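PDB 3MN8: carboxypeptidase D from Drosophila melanogaster, which removes C-terminal arginine or lysine residues from peptides and proteins by a zinc-dependent reaction, and so processes growth factors, peptide hormones and neuropeptides. Local coordinates for residues V132-I137 with Q334-I339; R175-R180 with P196-L201; E32-Q37 with M114-L119; Q250-Y255 with G274-G279. All blocks are in the same frame, centred on the assembly; numbering follows the deposited sequence.

Interaction 1 (V132-I137 with Q334-I339); sequences VNSTDI and QAHIGI. With NAG (2-acetamido-2-deoxy-beta-D-glucopyranose), chain E.
His-336 carries its imidazole across to Thr-135 because its CG stands anti to the carbonyl carbon (chi1 -63°), while the hydroxyl of Thr-135 is turned to the N side of its own backbone (chi1 -32°). His-336 NE2 donates to Thr-135 OG1 over 2.7 Å, and the oxygen lies only 5° out of the imidazole plane. The neighbouring ring carbon, His-336 CE1, comes to 3.2 Å from Ser-134 O, so both oxygens meet the same edge of the imidazole. Thr-135 OG1 also bonds to Leu-131 O, four residues back, so a ring N-H and a backbone carbonyl hold the hydroxyl between them. Ser-134 OG turns to Gln-130 O in a similar way. Replacing the imidazole of His-336 by the methyl of an alanine would probably leave Thr-135 OG1 without its N-H donor and open a gap between the two chain segments. Thr-135 lies between helix 126-134, whose Asn-133 carries the N-linked glycan through ND2, and strand 136-140, its side chain also touching Val-94 of strand 93-97; His-336 lies in the linker from helix 317-333 of the catalytic domain to strand 339-344 of the transthyretin-like domain.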
# COMPACT_ATOMS: atom_id res chain seq x y z
N VAL A 132 13.70 2.52 -7.79
CA VAL A 132 13.76 3.73 -6.97
C VAL A 132 13.64 5.01 -7.80
O VAL A 132 12.97 5.96 -7.39
CB VAL A 132 15.06 3.78 -6.14
CG1 VAL A 132 15.18 5.12 -5.44
CG2 VAL A 132 15.08 2.66 -5.12
N ASN A 133 14.32 5.02 -8.94
CA ASN A 133 14.28 6.15 -9.85
C ASN A 133 12.86 6.47 -10.33
O ASN A 133 12.51 7.64 -10.53
CB ASN A 133 15.18 5.87 -11.06
CG ASN A 133 16.63 6.20 -10.81
OD1 ASN A 133 17.03 6.48 -9.68
ND2 ASN A 133 17.43 6.17 -11.87
N SER A 134 12.05 5.43 -10.48
CA SER A 134 10.78 5.56 -11.19
C SER A 134 9.58 5.56 -10.26
O SER A 134 8.45 5.77 -10.70
CB SER A 134 10.63 4.41 -12.18
OG SER A 134 10.83 3.16 -11.55
N THR A 135 9.83 5.32 -8.97
CA THR A 135 8.75 5.23 -8.00
C THR A 135 9.05 6.03 -6.75
O THR A 135 10.20 6.07 -6.29
CB THR A 135 8.48 3.78 -7.56
OG1 THR A 135 8.75 2.87 -8.64
CG2 THR A 135 7.03 3.63 -7.11
N ASP A 136 8.02 6.66 -6.20
CA ASP A 136 8.14 7.41 -4.96
C ASP A 136 7.60 6.56 -3.82
O ASP A 136 6.38 6.37 -3.70
CB ASP A 136 7.35 8.70 -5.06
CG ASP A 136 8.13 9.89 -4.59
OD1 ASP A 136 9.18 10.20 -5.18
OD2 ASP A 136 7.67 10.54 -3.63
N ILE A 137 8.50 6.06 -2.99
CA ILE A 137 8.15 5.02 -2.06
C ILE A 137 8.14 5.46 -0.60
O ILE A 137 9.10 6.07 -0.11
CB ILE A 137 9.06 3.83 -2.25
CG1 ILE A 137 8.93 3.26 -3.68
CG2 ILE A 137 8.77 2.78 -1.18
CD1 ILE A 137 10.08 2.33 -4.10
N GLN A 334 4.13 -3.19 -9.79
CA GLN A 334 2.77 -3.16 -10.30
C GLN A 334 2.19 -1.74 -10.29
O GLN A 334 1.20 -1.45 -10.96
CB GLN A 334 1.88 -4.11 -9.49
CG GLN A 334 2.08 -5.59 -9.78
CD GLN A 334 1.54 -5.99 -11.15
OE1 GLN A 334 0.34 -5.95 -11.39
NE2 GLN A 334 2.43 -6.36 -12.05
N ALA A 335 2.82 -0.83 -9.56
CA ALA A 335 2.41 0.56 -9.62
C ALA A 335 2.79 1.16 -10.97
O ALA A 335 2.66 2.37 -11.19
CB ALA A 335 3.04 1.35 -8.48
N HIS A 336 3.26 0.33 -11.88
CA HIS A 336 3.68 0.87 -13.17
C HIS A 336 2.85 0.38 -14.33
O HIS A 336 3.02 0.85 -15.45
CB HIS A 336 5.15 0.60 -13.40
CG HIS A 336 6.03 1.29 -12.41
ND1 HIS A 336 6.26 2.65 -12.44
CD2 HIS A 336 6.70 0.82 -11.33
CE1 HIS A 336 7.06 2.98 -11.44
NE2 HIS A 336 7.34 1.89 -10.76
N ILE A 337 1.93 -0.54 -14.04
CA ILE A 337 1.04 -1.04 -15.07
C ILE A 337 0.04 0.00 -15.50
O ILE A 337 -0.13 1.04 -14.85
CB ILE A 337 0.29 -2.31 -14.63
CG1 ILE A 337 -0.66 -1.98 -13.48
CG2 ILE A 337 1.28 -3.42 -14.25
CD1 ILE A 337 -1.34 -3.21 -12.90
N GLY A 338 -0.62 -0.29 -16.62
CA GLY A 338 -1.65 0.59 -17.14
C GLY A 338 -1.09 1.81 -17.82
O GLY A 338 -0.16 1.72 -18.63
N ILE A 339 -1.66 2.96 -17.49
CA ILE A 339 -1.31 4.21 -18.14
C ILE A 339 -1.17 5.32 -17.14
O ILE A 339 -1.38 5.15 -15.93
CB ILE A 339 -2.37 4.68 -19.14
CG1 ILE A 339 -3.72 4.82 -18.43
CG2 ILE A 339 -2.43 3.73 -20.35
CD1 ILE A 339 -4.86 5.36 -19.29
C1 NAG E . 18.79 6.22 -11.40
C2 NAG E . 19.29 5.77 -12.76
C3 NAG E . 20.78 6.04 -12.98
C4 NAG E . 21.15 7.43 -12.48
C5 NAG E . 20.58 7.67 -11.09
C6 NAG E . 20.88 9.08 -10.62
C7 NAG E . 19.49 3.29 -12.39
C8 NAG E . 20.09 3.44 -11.01
N2 NAG E . 18.97 4.36 -13.00
O3 NAG E . 21.07 5.90 -14.35
O4 NAG E . 22.55 7.59 -12.44
O5 NAG E . 19.18 7.54 -11.13
O6 NAG E . 20.01 9.94 -11.33
O7 NAG E . 19.47 2.19 -12.93

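Interaction 2 (R175-R180 with P196-L201); sequences RDFPDR and PETAAL. With GEM ((2-guanidinoethylmercapto)succinic acid), chain G.
Thr-198, on the first turn of helix 196-205, meets Asp-176 and Phe-177 with its two branches. Its methyl stands over the face of the Phe-177 ring in a CH-pi contact: Thr-198 CG2 is 3.4 Å from the centroid of the Phe-177 ring and 4° off the ring normal, so all six ring carbons are about equally near. Its hydroxyl is directed to the carboxylate, Thr-198 OG1 donating to Asp-176 OD2 over 2.7 Å. It reaches that oxygen on the anti side, 16° out of the carboxylate plane. With CG anti to the backbone N (chi1 -161°), Asp-176 holds OD2 where it can also accept from Gln-195 N just ahead of the helix, so two donors grip one oxygen. At the ring edge, Phe-177 CZ lies 4.1 Å from Leu-201 CB, one turn further along the helix. The loop held in this way carries a residue of the inhibitor site: the guanidinium of Arg-175 meets one carboxylate of (2-guanidinoethylmercapto)succinic acid edge-on, with Arg-175 NH2 donating to O14 at 2.8 Å and NH1 to O15 at 3.3 Å. Asp-176 and Phe-177 thus join the arginine-bearing loop to helix 196-205, while Met-289 of helix 289-296 packs on both Phe-177 and Leu-201, and Ala-200 touches Leu-75 of strand 74-80.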
# COMPACT_ATOMS: atom_id res chain seq x y z
N ARG A 175 -11.02 -1.27 12.35
CA ARG A 175 -12.46 -1.01 12.33
C ARG A 175 -12.76 0.48 12.45
O ARG A 175 -13.92 0.88 12.48
CB ARG A 175 -13.20 -1.75 13.43
CG ARG A 175 -12.92 -3.22 13.45
CD ARG A 175 -13.14 -3.89 12.10
NE ARG A 175 -13.10 -5.33 12.27
CZ ARG A 175 -12.12 -6.15 11.93
NH1 ARG A 175 -12.26 -7.43 12.20
NH2 ARG A 175 -11.03 -5.72 11.31
N ASP A 176 -11.71 1.29 12.52
CA ASP A 176 -11.88 2.68 12.93
C ASP A 176 -11.89 3.70 11.80
O ASP A 176 -12.08 4.90 12.03
CB ASP A 176 -10.80 3.04 13.95
CG ASP A 176 -11.15 4.26 14.76
OD1 ASP A 176 -12.35 4.42 15.08
OD2 ASP A 176 -10.24 5.05 15.09
N PHE A 177 -11.69 3.24 10.57
CA PHE A 177 -11.66 4.14 9.41
C PHE A 177 -13.08 4.35 8.91
O PHE A 177 -13.95 3.52 9.14
CB PHE A 177 -10.76 3.56 8.30
CG PHE A 177 -9.27 3.68 8.60
CD1 PHE A 177 -8.65 2.80 9.50
CD2 PHE A 177 -8.50 4.66 8.00
CE1 PHE A 177 -7.29 2.91 9.78
CE2 PHE A 177 -7.15 4.77 8.28
CZ PHE A 177 -6.54 3.90 9.17
N PRO A 178 -13.33 5.49 8.25
CA PRO A 178 -14.63 5.76 7.63
C PRO A 178 -15.03 4.65 6.64
O PRO A 178 -14.21 4.14 5.86
CB PRO A 178 -14.38 7.08 6.88
CG PRO A 178 -13.24 7.73 7.59
CD PRO A 178 -12.38 6.61 8.09
N ASP A 179 -16.30 4.27 6.69
CA ASP A 179 -16.82 3.20 5.85
C ASP A 179 -17.54 3.79 4.65
O ASP A 179 -18.30 4.75 4.79
CB ASP A 179 -17.77 2.31 6.64
CG ASP A 179 -18.11 1.03 5.90
OD1 ASP A 179 -17.18 0.41 5.33
OD2 ASP A 179 -19.30 0.64 5.88
N ARG A 180 -17.29 3.22 3.47
CA ARG A 180 -17.91 3.70 2.25
C ARG A 180 -19.43 3.58 2.35
O ARG A 180 -20.17 4.38 1.77
CB ARG A 180 -17.40 2.90 1.06
CG ARG A 180 -17.61 1.43 1.24
CD ARG A 180 -16.84 0.63 0.25
NE ARG A 180 -17.20 -0.77 0.38
CZ ARG A 180 -18.19 -1.35 -0.29
NH1 ARG A 180 -18.91 -0.63 -1.15
NH2 ARG A 180 -18.45 -2.63 -0.11
N PRO A 196 -6.21 8.54 17.27
CA PRO A 196 -5.12 9.40 16.82
C PRO A 196 -4.49 8.77 15.59
O PRO A 196 -4.25 9.41 14.58
CB PRO A 196 -4.11 9.32 17.97
CG PRO A 196 -4.92 9.04 19.16
CD PRO A 196 -6.09 8.21 18.70
N GLU A 197 -4.25 7.47 15.70
CA GLU A 197 -3.48 6.76 14.70
C GLU A 197 -4.25 6.71 13.41
O GLU A 197 -3.70 6.90 12.33
CB GLU A 197 -3.16 5.34 15.20
CG GLU A 197 -2.24 5.28 16.44
CD GLU A 197 -3.01 5.35 17.76
OE1 GLU A 197 -2.34 5.33 18.83
OE2 GLU A 197 -4.26 5.41 17.71
N THR A 198 -5.55 6.47 13.52
CA THR A 198 -6.43 6.43 12.37
C THR A 198 -6.43 7.81 11.71
O THR A 198 -6.11 7.95 10.53
CB THR A 198 -7.87 6.10 12.80
OG1 THR A 198 -7.87 5.00 13.74
CG2 THR A 198 -8.72 5.76 11.58
N ALA A 199 -6.78 8.83 12.49
CA ALA A 199 -6.83 10.20 12.00
C ALA A 199 -5.57 10.58 11.24
O ALA A 199 -5.63 11.15 10.16
CB ALA A 199 -7.07 11.18 13.16
N ALA A 200 -4.41 10.26 11.82
CA ALA A 200 -3.14 10.57 11.19
C ALA A 200 -3.07 9.97 9.79
O ALA A 200 -2.71 10.64 8.83
CB ALA A 200 -1.99 10.02 12.05
N LEU A 201 -3.43 8.70 9.69
CA LEU A 201 -3.31 8.00 8.42
C LEU A 201 -4.36 8.46 7.43
O LEU A 201 -4.10 8.57 6.23
CB LEU A 201 -3.38 6.49 8.64
CG LEU A 201 -1.95 5.98 8.75
CD1 LEU A 201 -1.48 6.01 10.20
CD2 LEU A 201 -1.80 4.61 8.12
C8 GEM G . -8.41 -8.98 9.28
S7 GEM G . -7.94 -7.91 7.96
C6 GEM G . -7.76 -9.07 6.64
C5 GEM G . -8.99 -9.95 6.42
N3 GEM G . -10.04 -9.10 5.88
C1 GEM G . -11.32 -9.42 5.71
N4 GEM G . -12.17 -8.53 5.21
N2 GEM G . -11.75 -10.63 6.05
C9 GEM G . -8.85 -8.11 10.43
O14 GEM G . -8.71 -6.87 10.32
O15 GEM G . -9.34 -8.65 11.45
C10 GEM G . -7.30 -9.96 9.69
C11 GEM G . -6.07 -9.37 10.36
O12 GEM G . -4.95 -9.72 9.92
O13 GEM G . -6.19 -8.59 11.34

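Interaction 3 (E32-Q37 with M114-L119); sequences ESFLQQ and MAQYLL
A short 3-10 turn near the N-terminus, residues 33-35, packs through Phe-34 on Gln-116 and Tyr-117 of helix 106-121 in the zinc carboxypeptidase domain. The Phe-34 ring is inserted between the turn and the helix because its CG lies between the backbone N and the carbonyl carbon (chi1 51°). Phe-34 CZ reaches 3.7 Å from Tyr-117 CB, and Phe-34 CE2 the same distance, 3.7 Å, from Tyr-117 CA, so the far end of the ring rests where the tyrosine side chain leaves the helix. The two side chains cross at a slant, without stacking. Nearer the backbone, Gln-116 runs past Phe-34 in the opposite sense, its amide plane turned 50° from the ring and its OE1 beside Phe-34 CB; its NE2 is bonded to Val-112 O. Glu-32 lies alongside Tyr-117, both pointing the same way, with Glu-32 CG 3.9 Å from Tyr-117 CE1 at the ring edge. The polar ends find partners close by: Glu-32 OE1 forms a salt bridge with Lys-325 and a hydrogen bond with Trp-321, and Tyr-117 OH bonds to Glu-30. The Trp-321 ring meets that of Phe-34 edge-to-face. Were Phe-34 a serine, a gap would probably open beside Tyr-117 CB and Trp-321 would lose its edge-to-face partner. Trp-321 belongs to helix 317-333, so the turn lies against helices 106-121 and 317-333 together, while Leu-49 of helix 43-56 touches Gln-116.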
# COMPACT_ATOMS: atom_id res chain seq x y z
N GLU A 32 22.99 -7.32 2.16
CA GLU A 32 21.90 -7.66 3.07
C GLU A 32 22.41 -7.88 4.50
O GLU A 32 21.99 -8.82 5.19
CB GLU A 32 21.20 -8.93 2.60
CG GLU A 32 20.53 -8.84 1.24
CD GLU A 32 19.91 -10.17 0.82
OE1 GLU A 32 18.69 -10.35 1.04
OE2 GLU A 32 20.65 -11.04 0.29
N SER A 33 23.31 -7.01 4.95
CA SER A 33 23.93 -7.16 6.26
C SER A 33 22.90 -7.09 7.39
O SER A 33 23.07 -7.70 8.46
CB SER A 33 25.00 -6.10 6.47
OG SER A 33 24.44 -4.80 6.55
N PHE A 34 21.82 -6.36 7.14
CA PHE A 34 20.77 -6.16 8.13
C PHE A 34 20.23 -7.47 8.73
O PHE A 34 19.39 -7.44 9.62
CB PHE A 34 19.62 -5.29 7.58
CG PHE A 34 19.06 -5.74 6.24
CD1 PHE A 34 18.08 -6.72 6.17
CD2 PHE A 34 19.47 -5.14 5.06
CE1 PHE A 34 17.55 -7.12 4.94
CE2 PHE A 34 18.94 -5.53 3.83
CZ PHE A 34 17.99 -6.51 3.77
N LEU A 35 20.75 -8.60 8.25
CA LEU A 35 20.31 -9.90 8.74
C LEU A 35 21.24 -10.49 9.82
O LEU A 35 20.91 -11.50 10.44
CB LEU A 35 20.23 -10.89 7.58
CG LEU A 35 19.58 -10.37 6.30
CD1 LEU A 35 19.87 -11.33 5.14
CD2 LEU A 35 18.07 -10.15 6.49
N GLN A 36 22.40 -9.87 10.03
CA GLN A 36 23.45 -10.47 10.86
C GLN A 36 23.14 -10.43 12.36
O GLN A 36 24.02 -10.69 13.18
CB GLN A 36 24.77 -9.75 10.58
CG GLN A 36 26.01 -10.43 11.15
CD GLN A 36 26.58 -11.46 10.21
OE1 GLN A 36 27.71 -11.93 10.38
NE2 GLN A 36 25.80 -11.83 9.19
N GLN A 37 21.90 -10.12 12.70
CA GLN A 37 21.54 -9.82 14.08
C GLN A 37 20.02 -9.76 14.23
O GLN A 37 19.45 -8.70 14.48
CB GLN A 37 22.16 -8.48 14.47
CG GLN A 37 21.99 -7.35 13.43
CD GLN A 37 20.86 -6.38 13.76
OE1 GLN A 37 19.70 -6.63 13.42
NE2 GLN A 37 21.20 -5.27 14.41
N MET A 114 13.26 -3.76 4.20
CA MET A 114 13.15 -3.17 2.87
C MET A 114 13.88 -1.82 2.79
O MET A 114 14.69 -1.62 1.90
CB MET A 114 11.67 -3.03 2.46
CG MET A 114 11.45 -2.39 1.08
SD MET A 114 12.11 -3.33 -0.33
CE MET A 114 11.29 -4.90 -0.03
N ALA A 115 13.58 -0.92 3.72
CA ALA A 115 14.20 0.40 3.77
C ALA A 115 15.71 0.31 3.57
O ALA A 115 16.26 0.88 2.63
CB ALA A 115 13.90 1.07 5.12
N GLN A 116 16.36 -0.40 4.47
CA GLN A 116 17.79 -0.62 4.38
C GLN A 116 18.17 -1.24 3.04
O GLN A 116 19.07 -0.76 2.35
CB GLN A 116 18.25 -1.51 5.52
CG GLN A 116 18.04 -0.92 6.91
CD GLN A 116 18.27 -1.95 8.02
OE1 GLN A 116 19.40 -2.19 8.46
NE2 GLN A 116 17.19 -2.58 8.46
N TYR A 117 17.47 -2.32 2.67
CA TYR A 117 17.73 -3.05 1.44
C TYR A 117 17.74 -2.15 0.20
O TYR A 117 18.71 -2.10 -0.55
CB TYR A 117 16.69 -4.16 1.25
CG TYR A 117 16.93 -5.01 0.03
CD1 TYR A 117 17.84 -6.06 0.06
CD2 TYR A 117 16.27 -4.75 -1.16
CE1 TYR A 117 18.07 -6.84 -1.05
CE2 TYR A 117 16.50 -5.53 -2.29
CZ TYR A 117 17.40 -6.57 -2.23
OH TYR A 117 17.64 -7.34 -3.34
N LEU A 118 16.65 -1.43 -0.00
CA LEU A 118 16.55 -0.52 -1.12
C LEU A 118 17.68 0.50 -1.13
O LEU A 118 18.39 0.64 -2.12
CB LEU A 118 15.21 0.21 -1.10
CG LEU A 118 14.06 -0.66 -1.58
CD1 LEU A 118 12.73 0.07 -1.47
CD2 LEU A 118 14.32 -1.14 -3.01
N LEU A 119 17.84 1.21 -0.03
CA LEU A 119 18.85 2.26 0.02
C LEU A 119 20.25 1.73 -0.23
O LEU A 119 20.94 2.21 -1.12
CB LEU A 119 18.79 3.01 1.34
CG LEU A 119 17.67 4.05 1.37
CD1 LEU A 119 17.54 4.67 2.76
CD2 LEU A 119 17.93 5.11 0.29

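Interaction 4 (Q250-Y255 with G274-G279); sequences QLAHTY and GGITNG. With GEM ((2-guanidinoethylmercapto)succinic acid), chain G.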
# COMPACT_ATOMS: atom_id res chain seq x y z
N GLN A 250 -4.86 -9.28 -9.95
CA GLN A 250 -3.50 -9.28 -10.49
C GLN A 250 -2.48 -8.86 -9.42
O GLN A 250 -1.42 -9.45 -9.29
CB GLN A 250 -3.39 -8.38 -11.74
CG GLN A 250 -2.00 -8.40 -12.37
CD GLN A 250 -1.95 -7.86 -13.79
OE1 GLN A 250 -2.85 -8.10 -14.60
NE2 GLN A 250 -0.89 -7.13 -14.10
N LEU A 251 -2.83 -7.84 -8.66
CA LEU A 251 -2.00 -7.40 -7.55
C LEU A 251 -1.80 -8.50 -6.54
O LEU A 251 -0.67 -8.87 -6.21
CB LEU A 251 -2.61 -6.18 -6.88
CG LEU A 251 -2.66 -4.96 -7.81
CD1 LEU A 251 -3.41 -3.81 -7.16
CD2 LEU A 251 -1.26 -4.56 -8.26
N ALA A 252 -2.91 -9.03 -6.03
CA ALA A 252 -2.86 -10.12 -5.06
C ALA A 252 -2.05 -11.30 -5.57
O ALA A 252 -1.32 -11.94 -4.80
CB ALA A 252 -4.28 -10.56 -4.70
N HIS A 253 -2.19 -11.61 -6.86
CA HIS A 253 -1.49 -12.76 -7.44
C HIS A 253 -0.02 -12.46 -7.59
O HIS A 253 0.82 -13.35 -7.41
CB HIS A 253 -2.08 -13.15 -8.78
CG HIS A 253 -3.11 -14.24 -8.69
ND1 HIS A 253 -4.39 -14.09 -9.18
CD2 HIS A 253 -3.05 -15.49 -8.17
CE1 HIS A 253 -5.08 -15.20 -8.96
NE2 HIS A 253 -4.28 -16.06 -8.35
N THR A 254 0.30 -11.21 -7.92
CA THR A 254 1.70 -10.80 -8.00
C THR A 254 2.46 -11.13 -6.72
O THR A 254 3.58 -11.63 -6.77
CB THR A 254 1.84 -9.29 -8.23
OG1 THR A 254 1.13 -8.92 -9.42
CG2 THR A 254 3.29 -8.93 -8.38
N TYR A 255 1.85 -10.85 -5.58
CA TYR A 255 2.50 -11.11 -4.30
C TYR A 255 2.51 -12.61 -3.97
O TYR A 255 3.55 -13.18 -3.63
CB TYR A 255 1.81 -10.33 -3.17
CG TYR A 255 2.65 -10.24 -1.92
CD1 TYR A 255 2.75 -11.32 -1.04
CD2 TYR A 255 3.37 -9.07 -1.62
CE1 TYR A 255 3.53 -11.25 0.11
CE2 TYR A 255 4.15 -8.99 -0.47
CZ TYR A 255 4.23 -10.08 0.39
OH TYR A 255 5.01 -10.01 1.53
N GLY A 274 -5.00 -20.24 -4.86
CA GLY A 274 -3.96 -19.40 -5.43
C GLY A 274 -3.32 -18.51 -4.39
O GLY A 274 -2.47 -17.67 -4.69
N GLY A 275 -3.75 -18.70 -3.14
CA GLY A 275 -3.18 -17.97 -2.03
C GLY A 275 -3.70 -16.56 -1.89
O GLY A 275 -3.12 -15.74 -1.18
N ILE A 276 -4.81 -16.26 -2.57
CA ILE A 276 -5.44 -14.96 -2.45
C ILE A 276 -6.92 -15.13 -2.11
O ILE A 276 -7.49 -16.21 -2.29
CB ILE A 276 -5.34 -14.17 -3.75
CG1 ILE A 276 -6.18 -14.84 -4.83
CG2 ILE A 276 -3.89 -14.06 -4.19
CD1 ILE A 276 -6.24 -14.06 -6.11
N THR A 277 -7.53 -14.05 -1.62
CA THR A 277 -8.95 -14.07 -1.28
C THR A 277 -9.54 -12.68 -1.24
O THR A 277 -8.84 -11.69 -1.01
CB THR A 277 -9.22 -14.70 0.08
OG1 THR A 277 -10.63 -14.82 0.27
CG2 THR A 277 -8.62 -13.83 1.20
N ASN A 278 -10.84 -12.61 -1.45
CA ASN A 278 -11.58 -11.37 -1.30
C ASN A 278 -11.83 -11.19 0.18
O ASN A 278 -12.21 -12.15 0.87
CB ASN A 278 -12.90 -11.50 -2.07
CG ASN A 278 -13.83 -10.35 -1.82
OD1 ASN A 278 -14.98 -10.57 -1.44
ND2 ASN A 278 -13.37 -9.12 -2.05
N GLY A 279 -11.60 -9.98 0.70
CA GLY A 279 -11.82 -9.72 2.11
C GLY A 279 -13.15 -10.27 2.60
O GLY A 279 -13.22 -11.18 3.45
C8 GEM G . -8.41 -8.98 9.28
S7 GEM G . -7.94 -7.91 7.96
C6 GEM G . -7.76 -9.07 6.64
C5 GEM G . -8.99 -9.95 6.42
N3 GEM G . -10.04 -9.10 5.88
C1 GEM G . -11.32 -9.42 5.71
N4 GEM G . -12.17 -8.53 5.21
N2 GEM G . -11.75 -10.63 6.05
C9 GEM G . -8.85 -8.11 10.43
O14 GEM G . -8.71 -6.87 10.32
O15 GEM G . -9.34 -8.65 11.45
C10 GEM G . -7.30 -9.96 9.69
C11 GEM G . -6.07 -9.37 10.36
O12 GEM G . -4.95 -9.72 9.92
O13 GEM G . -6.19 -8.59 11.34
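One face of the His-253 imidazole is covered by the end of Ile-276, whose CD1 lies 3.5 Å from the ring centroid and 22° off the normal. The methyl sits toward the rim of the ring in this CH-pi contact, and the two side chains cross at about a right angle. Gly-274 O approaches the same ring obliquely, at 4.1 Å from His-253 CD2. These residues join helix 245-257 to strand 276-278, an outermost strand of the mixed eight-stranded sheet in the zinc carboxypeptidase fold. Ile-276 divides its branches between neighbouring helix residues: with CG1 between the backbone N and the carbonyl carbon (chi1 67°), the longer arm goes to His-253, whereas Ile-276 CG2 packs 3.6 Å from Ala-252 CB. No hydrogen bond spans the two segments, and the contact is held by the CH-pi contact and apolar packing. Ala-252 also rests on Ala-223 and Tyr-225 of strand 222-225, so the helix covers both strands. Gly-274 has a positive phi (76°), which favours glycine, and its O is bonded to Ser-256 OG of the helix. At the other end, Asn-278 is the N-cap of helix 279-282, its OD1 accepting from His-281 N. Helix 279-282 opens in the inhibitor pocket, where Gly-279 O accepts a 3.0 Å hydrogen bond from the guanidinium nitrogen N2 of (2-guanidinoethylmercapto)succinic acid.

Interactions 1 and 2 are buried and each turns on one hydrogen bond to or from a threonine hydroxyl, whereas interactions 3 and 4 are partly buried and rest on packing without a bond between their segments. Interactions 1 and 4 touch directly, Gln-334 OE1 probably bonding Gln-250 NE2 at 3.2 Å, and both reach the eight-stranded sheet; interaction 1 alone leads on to the transthyretin-like domain. The segments of interactions 2 and 4 also supply Arg-175 and Gly-279, which bind one carboxylate and the guanidinium of the inhibitor. Interaction 3, far from the zinc and inhibitor sites, uses helix 106-121, which precedes helix 126-134 of interaction 1 in the chain.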